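PDB 7JZI: rifin, which probably acts as a variant surface antigen of Plasmodium falciparum on infected red cells, where some members of its family engage inhibitory receptors of human immune cells. Local coordinates for residues Val36-Phe47 against Leu59-Met67; Asp20-Leu31 against Phe47-Val56. All blocks are in the same frame, centred on the assembly; numbering follows the deposited sequence.

How the interactions relate
Helix 43-50 takes part in both contacts and Phe47 is common to them: interaction 1 sets the N-terminal part of the helix and the loop before it against helix 56-70, interaction 2 sets its C-terminal end and the following turn against helix 8-33. The two centres lie about 14 Å apart, and they also meet directly through Leu31, whose CD1 is 3.5 Å from CD1 of Leu59 and whose O is 2.9 Å from N of Val36, a probable hydrogen bond. Their segments alternate along the chain, and all lie within the rifin family region in this fragment of a longer, membrane-anchored rifin. The platinum site at Met98 and Lys100 uses no residue of either contact.

Interaction 1: Val36-Phe47 against Leu59-Met67; sequences VDTLKSGIFNSF and LAIAIDTEM
Ser41 OG joins two groups: it donates to Glu66 OE1 at 2.9 Å and receives a weak bond from Ile43 N. It meets OE1 on the syn side, 28° out of the carboxylate plane, while Ser41 N reaches the other oxygen, OE2, only weakly. Glu66 gets there with CG anti to its backbone N (chi1 -175°) and a bend at chi2; Leu39 CD2 lies 3.7 Å from its CG as the two side chains run past each other in opposite directions. Behind this polar pair the contact is apolar. Ile63 CD1 touches both Leu39 CD1, at 3.5 Å, and Val36 CG2, and its side chain crosses each at about a right angle. Ile43 splits its branches, CD1 resting 3.6 Å from Ala62 CB and CG2 lying 3.6 Å from Leu59 CD2. The other methyl of Leu59, CD1, sits over one face of the Phe47 ring, 4.1 Å from CG. Segments 43-47 and 59-67 run nearly antiparallel, at 165°, as successive helices of an all-helical domain. Since Gly42 is the N-cap of helix 43-50, the carboxylate lies near that helix's start, whose dipole would probably favour its charged form.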
loop_
_atom_site.group_PDB
_atom_site.type_symbol
_atom_site.label_atom_id
_atom_site.label_comp_id
_atom_site.label_asym_id
_atom_site.label_seq_id
_atom_site.Cartn_x
_atom_site.Cartn_y
_atom_site.Cartn_z
ATOM N N VAL B 36 6.295 9.468 -3.865
ATOM C CA VAL B 36 6.649 8.785 -5.095
ATOM C C VAL B 36 8.138 9.022 -5.406
ATOM O O VAL B 36 8.759 8.245 -6.136
ATOM C CB VAL B 36 5.711 9.293 -6.201
ATOM C CG1 VAL B 36 6.055 8.687 -7.536
ATOM C CG2 VAL B 36 4.267 9.002 -5.841
ATOM N N ASP B 37 8.737 10.067 -4.820
ATOM C CA ASP B 37 10.185 10.289 -4.709
ATOM C C ASP B 37 11.062 9.112 -4.261
ATOM O O ASP B 37 12.169 8.918 -4.788
ATOM C CB ASP B 37 10.382 11.541 -3.843
ATOM C CG ASP B 37 11.749 12.156 -4.008
ATOM O OD1 ASP B 37 11.951 13.089 -4.816
ATOM O OD2 ASP B 37 12.534 11.881 -3.067
ATOM N N THR B 38 10.616 8.283 -3.325
ATOM C CA THR B 38 11.590 7.329 -2.805
ATOM C C THR B 38 11.644 6.021 -3.595
ATOM O O THR B 38 12.598 5.257 -3.417
ATOM C CB THR B 38 11.330 7.066 -1.324
ATOM O OG1 THR B 38 12.168 6.000 -0.874
ATOM C CG2 THR B 38 9.872 6.725 -1.083
ATOM N N LEU B 39 10.681 5.759 -4.475
ATOM C CA LEU B 39 10.684 4.509 -5.234
ATOM C C LEU B 39 11.885 4.416 -6.173
ATOM O O LEU B 39 12.120 5.315 -6.986
ATOM C CB LEU B 39 9.387 4.368 -6.034
ATOM C CG LEU B 39 8.067 4.505 -5.276
ATOM C CD1 LEU B 39 6.913 4.410 -6.247
ATOM C CD2 LEU B 39 7.965 3.434 -4.211
ATOM N N LYS B 40 12.628 3.306 -6.078
ATOM C CA LYS B 40 13.829 3.072 -6.875
ATOM C C LYS B 40 13.538 2.485 -8.248
ATOM O O LYS B 40 14.480 2.278 -9.021
ATOM C CB LYS B 40 14.786 2.135 -6.134
ATOM C CG LYS B 40 15.680 2.803 -5.097
ATOM C CD LYS B 40 17.113 2.301 -5.220
ATOM C CE LYS B 40 17.876 3.015 -6.329
ATOM N NZ LYS B 40 19.315 2.636 -6.325
ATOM N N SER B 41 12.274 2.186 -8.560
ATOM C CA SER B 41 11.890 1.979 -9.953
ATOM C C SER B 41 12.220 3.194 -10.808
ATOM O O SER B 41 12.663 3.059 -11.954
ATOM C CB SER B 41 10.400 1.674 -10.047
ATOM O OG SER B 41 9.646 2.800 -9.624
ATOM N N GLY B 42 11.987 4.389 -10.275
ATOM C CA GLY B 42 12.185 5.610 -11.025
ATOM C C GLY B 42 10.948 6.144 -11.712
ATOM O O GLY B 42 11.066 6.985 -12.612
ATOM N N ILE B 43 9.760 5.689 -11.312
ATOM C CA ILE B 43 8.532 6.132 -11.961
ATOM C C ILE B 43 8.374 7.641 -11.840
ATOM O O ILE B 43 7.932 8.311 -12.780
ATOM C CB ILE B 43 7.319 5.383 -11.387
ATOM C CG1 ILE B 43 7.476 3.884 -11.621
ATOM C CG2 ILE B 43 6.073 5.859 -12.062
ATOM C CD1 ILE B 43 6.465 3.030 -10.884
ATOM N N PHE B 44 8.729 8.199 -10.684
ATOM C CA PHE B 44 8.552 9.631 -10.468
ATOM C C PHE B 44 9.376 10.439 -11.462
ATOM O O PHE B 44 8.868 11.379 -12.086
ATOM C CB PHE B 44 8.933 9.990 -9.031
ATOM C CG PHE B 44 9.042 11.469 -8.778
ATOM C CD1 PHE B 44 10.267 12.038 -8.465
ATOM C CD2 PHE B 44 7.927 12.288 -8.857
ATOM C CE1 PHE B 44 10.382 13.397 -8.234
ATOM C CE2 PHE B 44 8.035 13.650 -8.619
ATOM C CZ PHE B 44 9.264 14.205 -8.310
ATOM N N ASN B 45 10.676 10.166 -11.485
ATOM C CA ASN B 45 11.556 10.951 -12.377
ATOM C C ASN B 45 11.021 10.771 -13.793
ATOM O O ASN B 45 11.019 11.741 -14.556
ATOM C CB ASN B 45 13.022 10.561 -12.201
ATOM C CG ASN B 45 13.643 11.152 -10.956
ATOM O OD1 ASN B 45 13.152 12.144 -10.423
ATOM N ND2 ASN B 45 14.730 10.561 -10.492
ATOM N N SER B 46 10.557 9.569 -14.116
ATOM C CA SER B 46 10.125 9.337 -15.512
ATOM C C SER B 46 8.949 10.250 -15.821
ATOM O O SER B 46 8.943 10.857 -16.899
ATOM C CB SER B 46 9.762 7.904 -15.748
ATOM O OG SER B 46 8.385 7.677 -15.496
ATOM N N PHE B 47 8.001 10.355 -14.893
ATOM C CA PHE B 47 6.787 11.149 -15.189
ATOM C C PHE B 47 7.211 12.594 -15.394
ATOM O O PHE B 47 6.729 13.243 -16.334
ATOM C CB PHE B 47 5.807 11.085 -14.022
ATOM C CG PHE B 47 4.507 11.810 -14.249
ATOM C CD1 PHE B 47 3.469 11.197 -14.929
ATOM C CD2 PHE B 47 4.320 13.096 -13.775
ATOM C CE1 PHE B 47 2.271 11.858 -15.134
ATOM C CE2 PHE B 47 3.123 13.758 -13.984
ATOM C CZ PHE B 47 2.104 13.137 -14.663
ATOM N N LEU B 59 -0.115 6.620 -13.226
ATOM C CA LEU B 59 0.917 6.479 -12.221
ATOM C C LEU B 59 0.354 5.718 -11.036
ATOM O O LEU B 59 1.086 4.999 -10.351
ATOM C CB LEU B 59 1.407 7.875 -11.831
ATOM C CG LEU B 59 2.860 8.131 -11.441
ATOM C CD1 LEU B 59 3.048 9.604 -11.129
ATOM C CD2 LEU B 59 3.245 7.286 -10.254
ATOM N N ALA B 60 -0.967 5.810 -10.840
ATOM C CA ALA B 60 -1.606 5.244 -9.661
ATOM C C ALA B 60 -1.342 3.750 -9.559
ATOM O O ALA B 60 -0.842 3.266 -8.536
ATOM C CB ALA B 60 -3.107 5.518 -9.703
ATOM N N ILE B 61 -1.603 3.006 -10.638
ATOM C CA ILE B 61 -1.637 1.551 -10.488
ATOM C C ILE B 61 -0.247 1.011 -10.177
ATOM O O ILE B 61 -0.078 0.186 -9.270
ATOM C CB ILE B 61 -2.238 0.886 -11.740
ATOM C CG1 ILE B 61 -3.751 1.114 -11.813
ATOM C CG2 ILE B 61 -1.927 -0.605 -11.748
ATOM C CD1 ILE B 61 -4.158 2.408 -12.492
ATOM N N ALA B 62 0.778 1.551 -10.840
ATOM C CA ALA B 62 2.147 1.159 -10.522
ATOM C C ALA B 62 2.479 1.476 -9.072
ATOM O O ALA B 62 3.063 0.640 -8.367
ATOM C CB ALA B 62 3.129 1.853 -11.462
ATOM N N ILE B 63 2.058 2.655 -8.595
ATOM C CA ILE B 63 2.303 3.028 -7.203
ATOM C C ILE B 63 1.778 1.951 -6.275
ATOM O O ILE B 63 2.406 1.625 -5.260
ATOM C CB ILE B 63 1.670 4.396 -6.882
ATOM C CG1 ILE B 63 2.345 5.503 -7.674
ATOM C CG2 ILE B 63 1.828 4.721 -5.425
ATOM C CD1 ILE B 63 3.784 5.698 -7.296
ATOM N N ASP B 64 0.632 1.361 -6.615
ATOM C CA ASP B 64 0.115 0.308 -5.756
ATOM C C ASP B 64 1.034 -0.903 -5.808
ATOM O O ASP B 64 1.539 -1.354 -4.771
ATOM C CB ASP B 64 -1.309 -0.068 -6.160
ATOM C CG ASP B 64 -1.963 -1.015 -5.163
ATOM O OD1 ASP B 64 -1.366 -1.263 -4.090
ATOM O OD2 ASP B 64 -3.063 -1.530 -5.454
ATOM N N THR B 65 1.328 -1.398 -7.019
ATOM C CA THR B 65 2.131 -2.612 -7.134
ATOM C C THR B 65 3.437 -2.446 -6.380
ATOM O O THR B 65 3.719 -3.193 -5.432
ATOM C CB THR B 65 2.403 -2.964 -8.604
ATOM O OG1 THR B 65 3.584 -2.291 -9.052
ATOM C CG2 THR B 65 1.233 -2.585 -9.489
ATOM N N GLU B 66 4.183 -1.389 -6.708
ATOM C CA GLU B 66 5.462 -1.195 -6.048
ATOM C C GLU B 66 5.286 -1.096 -4.544
ATOM O O GLU B 66 5.985 -1.790 -3.792
ATOM C CB GLU B 66 6.150 0.057 -6.567
ATOM C CG GLU B 66 7.538 0.240 -5.992
ATOM C CD GLU B 66 8.544 0.594 -7.053
ATOM O OE1 GLU B 66 8.097 0.888 -8.179
ATOM O OE2 GLU B 66 9.763 0.596 -6.760
ATOM N N MET B 67 4.298 -0.316 -4.087
ATOM C CA MET B 67 4.163 -0.134 -2.648
ATOM C C MET B 67 3.897 -1.466 -1.972
ATOM O O MET B 67 4.547 -1.789 -0.967
ATOM C CB MET B 67 3.059 0.877 -2.339
ATOM C CG MET B 67 3.192 1.520 -0.965
ATOM S SD MET B 67 1.962 2.792 -0.585
ATOM C CE MET B 67 1.887 3.668 -2.138
#

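Interaction 2: Asp20-Leu31 against Phe47-Val56; sequences DIHGMKIVIEGL and FVQNSHYTEV. Unlike the reference sequence in segment 47-56: Gln49 (reference Asn).
Phe47 meets Met24 in an oblique Met-aromatic contact, with SD 4.9 Å from the ring centroid and 50° off the ring normal. The Phe47 atom nearest the sulfur is CE2, 4.0 Å from SD. At Val48 the thioether methyl takes over: a bend in the Met24 chain at chi3 (111°) brings CE to 3.5 Å from Val48 CA. On the flank of the same valine, CG1 lies 4.1 Å from Ile28 CG2, the two side chains crossing at about a right angle. Ser51, the first residue to leave helical geometry and one with positive phi, sets its CA 3.7 Å from Met24 SD, and its carbonyl O lies above one face of the Phe47 ring, offset toward the rim. The chain thus turns from helix 43-50 toward helix 56-70 against the flank of the long helix 8-33, a helical hairpin in an all-helical domain, with Met24 inserted into the bend. Tyr53 follows in a short 3-10 segment. Its CB lies 3.7 Å from Met24 CG, and one face of its ring covers the Gly23-Met24 peptide, which is accessible because Gly23 has no side chain. Asp20 OD1 approaches the edge of that ring, in its plane and 3.8 Å from CE2, with the carboxylate turned 69° from the ring. Finally, Val56 CG1 lies 4.2 Å from Val27 CG2; Val27 also touches Ala116 of helix 101-127, which packs beside helix 8-33.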
loop_
_atom_site.group_PDB
_atom_site.type_symbol
_atom_site.label_atom_id
_atom_site.label_comp_id
_atom_site.label_asym_id
_atom_site.label_seq_id
_atom_site.Cartn_x
_atom_site.Cartn_y
_atom_site.Cartn_z
ATOM N N ASP B 20 -0.224 23.593 -19.574
ATOM C CA ASP B 20 0.407 22.299 -19.324
ATOM C C ASP B 20 1.502 22.419 -18.271
ATOM O O ASP B 20 1.509 21.686 -17.261
ATOM C CB ASP B 20 0.992 21.743 -20.622
ATOM C CG ASP B 20 -0.049 21.087 -21.499
ATOM O OD1 ASP B 20 -1.217 20.987 -21.071
ATOM O OD2 ASP B 20 0.308 20.677 -22.624
ATOM N N ILE B 21 2.435 23.354 -18.490
ATOM C CA ILE B 21 3.549 23.479 -17.556
ATOM C C ILE B 21 3.063 23.831 -16.161
ATOM O O ILE B 21 3.605 23.340 -15.173
ATOM C CB ILE B 21 4.603 24.492 -18.057
ATOM C CG1 ILE B 21 4.020 25.900 -18.260
ATOM C CG2 ILE B 21 5.255 23.984 -19.320
ATOM C CD1 ILE B 21 4.151 26.843 -17.069
ATOM N N HIS B 22 2.057 24.673 -16.036
ATOM C CA HIS B 22 1.604 24.985 -14.697
ATOM C C HIS B 22 0.739 23.880 -14.108
ATOM O O HIS B 22 0.753 23.698 -12.891
ATOM C CB HIS B 22 1.001 26.393 -14.667
ATOM C CG HIS B 22 0.535 26.840 -13.314
ATOM N ND1 HIS B 22 0.794 26.156 -12.151
ATOM C CD2 HIS B 22 -0.002 28.011 -12.909
ATOM C CE1 HIS B 22 0.292 26.800 -11.120
ATOM N NE2 HIS B 22 -0.189 27.945 -11.555
ATOM N N GLY B 23 -0.104 23.208 -14.899
ATOM C CA GLY B 23 -0.901 22.131 -14.339
ATOM C C GLY B 23 -0.071 20.997 -13.770
ATOM O O GLY B 23 -0.529 20.296 -12.866
ATOM N N MET B 24 1.140 20.778 -14.298
ATOM C CA MET B 24 1.960 19.701 -13.735
ATOM C C MET B 24 2.580 20.007 -12.364
ATOM O O MET B 24 2.834 19.063 -11.602
ATOM C CB MET B 24 3.057 19.283 -14.706
ATOM C CG MET B 24 3.529 17.857 -14.410
ATOM S SD MET B 24 4.555 17.088 -15.662
ATOM C CE MET B 24 6.096 17.049 -14.765
ATOM N N LYS B 25 2.921 21.268 -12.057
ATOM C CA LYS B 25 3.645 21.544 -10.808
ATOM C C LYS B 25 2.843 21.178 -9.550
ATOM O O LYS B 25 3.377 20.531 -8.629
ATOM C CB LYS B 25 4.090 23.009 -10.763
ATOM C CG LYS B 25 4.500 23.555 -12.114
ATOM C CD LYS B 25 5.475 24.699 -11.941
ATOM C CE LYS B 25 5.785 25.349 -13.257
ATOM N NZ LYS B 25 4.824 26.389 -13.601
ATOM N N ILE B 26 1.583 21.614 -9.463
ATOM C CA ILE B 26 0.768 21.251 -8.305
ATOM C C ILE B 26 0.703 19.728 -8.140
ATOM O O ILE B 26 0.735 19.202 -7.017
ATOM C CB ILE B 26 -0.617 21.936 -8.384
ATOM C CG1 ILE B 26 -1.421 21.559 -9.635
ATOM C CG2 ILE B 26 -0.530 23.475 -8.242
ATOM C CD1 ILE B 26 -2.751 22.424 -9.724
ATOM N N VAL B 27 0.625 18.982 -9.241
ATOM C CA VAL B 27 0.539 17.541 -9.038
ATOM C C VAL B 27 1.904 16.922 -8.739
ATOM O O VAL B 27 1.967 15.864 -8.104
ATOM C CB VAL B 27 -0.140 16.831 -10.230
ATOM C CG1 VAL B 27 -1.525 17.427 -10.538
ATOM C CG2 VAL B 27 0.724 16.837 -11.475
ATOM N N ILE B 28 3.018 17.561 -9.116
ATOM C CA ILE B 28 4.287 17.050 -8.583
ATOM C C ILE B 28 4.346 17.250 -7.073
ATOM O O ILE B 28 4.902 16.414 -6.346
ATOM C CB ILE B 28 5.537 17.587 -9.325
ATOM C CG1 ILE B 28 5.799 19.102 -9.266
ATOM C CG2 ILE B 28 5.574 17.100 -10.766
ATOM C CD1 ILE B 28 6.593 19.584 -8.047
ATOM N N GLU B 29 3.781 18.357 -6.579
ATOM C CA GLU B 29 3.590 18.495 -5.137
ATOM C C GLU B 29 2.798 17.307 -4.607
ATOM O O GLU B 29 3.130 16.738 -3.559
ATOM C CB GLU B 29 2.869 19.807 -4.806
ATOM C CG GLU B 29 3.352 21.041 -5.561
ATOM C CD GLU B 29 4.505 21.744 -4.868
ATOM O OE1 GLU B 29 5.655 21.609 -5.337
ATOM O OE2 GLU B 29 4.260 22.426 -3.850
ATOM N N GLY B 30 1.757 16.913 -5.345
ATOM C CA GLY B 30 0.951 15.770 -4.933
ATOM C C GLY B 30 1.741 14.470 -4.862
ATOM O O GLY B 30 1.575 13.679 -3.925
ATOM N N LEU B 31 2.628 14.241 -5.838
ATOM C CA LEU B 31 3.363 12.974 -5.878
ATOM C C LEU B 31 4.464 12.922 -4.835
ATOM O O LEU B 31 4.733 11.859 -4.264
ATOM C CB LEU B 31 4.016 12.725 -7.242
ATOM C CG LEU B 31 3.372 12.436 -8.602
ATOM C CD1 LEU B 31 2.149 11.581 -8.350
ATOM C CD2 LEU B 31 3.073 13.626 -9.495
ATOM N N PHE B 47 8.001 10.355 -14.893
ATOM C CA PHE B 47 6.787 11.149 -15.189
ATOM C C PHE B 47 7.211 12.594 -15.394
ATOM O O PHE B 47 6.729 13.243 -16.334
ATOM C CB PHE B 47 5.807 11.085 -14.022
ATOM C CG PHE B 47 4.507 11.810 -14.249
ATOM C CD1 PHE B 47 3.469 11.197 -14.929
ATOM C CD2 PHE B 47 4.320 13.096 -13.775
ATOM C CE1 PHE B 47 2.271 11.858 -15.134
ATOM C CE2 PHE B 47 3.123 13.758 -13.984
ATOM C CZ PHE B 47 2.104 13.137 -14.663
ATOM N N VAL B 48 8.107 13.068 -14.535
ATOM C CA VAL B 48 8.470 14.505 -14.637
ATOM C C VAL B 48 9.151 14.764 -15.984
ATOM O O VAL B 48 8.850 15.802 -16.594
ATOM C CB VAL B 48 9.255 15.027 -13.420
ATOM C CG1 VAL B 48 8.548 14.700 -12.117
ATOM C CG2 VAL B 48 10.702 14.568 -13.381
ATOM N N GLN B 49 10.019 13.855 -16.438
ATOM C CA GLN B 49 10.683 14.019 -17.761
ATOM C C GLN B 49 9.686 13.922 -18.921
ATOM O O GLN B 49 9.870 14.662 -19.898
ATOM C CB GLN B 49 11.898 13.108 -17.914
ATOM C CG GLN B 49 13.021 13.457 -16.949
ATOM C CD GLN B 49 14.308 12.744 -17.284
ATOM O OE1 GLN B 49 14.405 12.035 -18.282
ATOM N NE2 GLN B 49 15.314 12.935 -16.445
ATOM N N ASN B 50 8.687 13.044 -18.846
ATOM C CA ASN B 50 7.800 12.850 -20.026
ATOM C C ASN B 50 6.560 13.764 -20.032
ATOM O O ASN B 50 5.843 13.710 -21.044
ATOM C CB ASN B 50 7.518 11.369 -20.282
ATOM C CG ASN B 50 8.764 10.582 -20.619
ATOM O OD1 ASN B 50 9.862 11.130 -20.648
ATOM N ND2 ASN B 50 8.602 9.296 -20.877
ATOM N N SER B 51 6.306 14.564 -18.989
ATOM C CA SER B 51 5.181 15.553 -18.974
ATOM C C SER B 51 3.810 14.869 -18.945
ATOM O O SER B 51 3.633 14.056 -18.037
ATOM C CB SER B 51 5.294 16.553 -20.097
ATOM O OG SER B 51 4.397 17.637 -19.906
ATOM N N HIS B 52 2.855 15.255 -19.816
ATOM C CA HIS B 52 1.568 14.542 -19.918
ATOM C C HIS B 52 0.896 14.355 -18.551
ATOM O O HIS B 52 0.482 13.256 -18.170
ATOM C CB HIS B 52 1.733 13.204 -20.659
ATOM C CG HIS B 52 2.632 12.213 -19.975
ATOM N ND1 HIS B 52 3.843 11.820 -20.503
ATOM C CD2 HIS B 52 2.484 11.515 -18.823
ATOM C CE1 HIS B 52 4.407 10.935 -19.699
ATOM N NE2 HIS B 52 3.602 10.733 -18.673
ATOM N N TYR B 53 0.724 15.476 -17.843
ATOM C CA TYR B 53 0.317 15.451 -16.436
ATOM C C TYR B 53 -0.977 14.662 -16.193
ATOM O O TYR B 53 -1.036 13.859 -15.252
ATOM C CB TYR B 53 0.303 16.897 -15.914
ATOM C CG TYR B 53 -0.888 17.762 -16.253
ATOM C CD1 TYR B 53 -2.030 17.741 -15.475
ATOM C CD2 TYR B 53 -0.883 18.572 -17.388
ATOM C CE1 TYR B 53 -3.121 18.535 -15.797
ATOM C CE2 TYR B 53 -1.958 19.358 -17.711
ATOM C CZ TYR B 53 -3.071 19.346 -16.911
ATOM O OH TYR B 53 -4.138 20.140 -17.251
ATOM N N THR B 54 -1.972 14.772 -17.081
ATOM C CA THR B 54 -3.251 14.123 -16.810
ATOM C C THR B 54 -3.199 12.616 -17.006
ATOM O O THR B 54 -4.245 11.964 -16.920
ATOM C CB THR B 54 -4.399 14.731 -17.639
ATOM O OG1 THR B 54 -5.560 13.872 -17.586
ATOM C CG2 THR B 54 -4.020 15.222 -19.088
ATOM N N GLU B 55 -2.017 12.039 -17.237
ATOM C CA GLU B 55 -1.848 10.601 -17.092
ATOM C C GLU B 55 -1.591 10.181 -15.647
ATOM O O GLU B 55 -1.158 9.050 -15.442
ATOM C CB GLU B 55 -0.706 10.114 -17.989
ATOM C CG GLU B 55 -0.767 10.563 -19.443
ATOM C CD GLU B 55 0.113 9.721 -20.347
ATOM O OE1 GLU B 55 1.169 9.249 -19.892
ATOM O OE2 GLU B 55 -0.244 9.556 -21.530
ATOM N N VAL B 56 -1.820 11.057 -14.661
ATOM C CA VAL B 56 -1.440 10.734 -13.283
ATOM C C VAL B 56 -2.174 9.514 -12.741
ATOM O O VAL B 56 -1.606 8.746 -11.953
ATOM C CB VAL B 56 -1.654 11.936 -12.345
ATOM C CG1 VAL B 56 -0.481 12.888 -12.417
ATOM C CG2 VAL B 56 -2.943 12.642 -12.680
#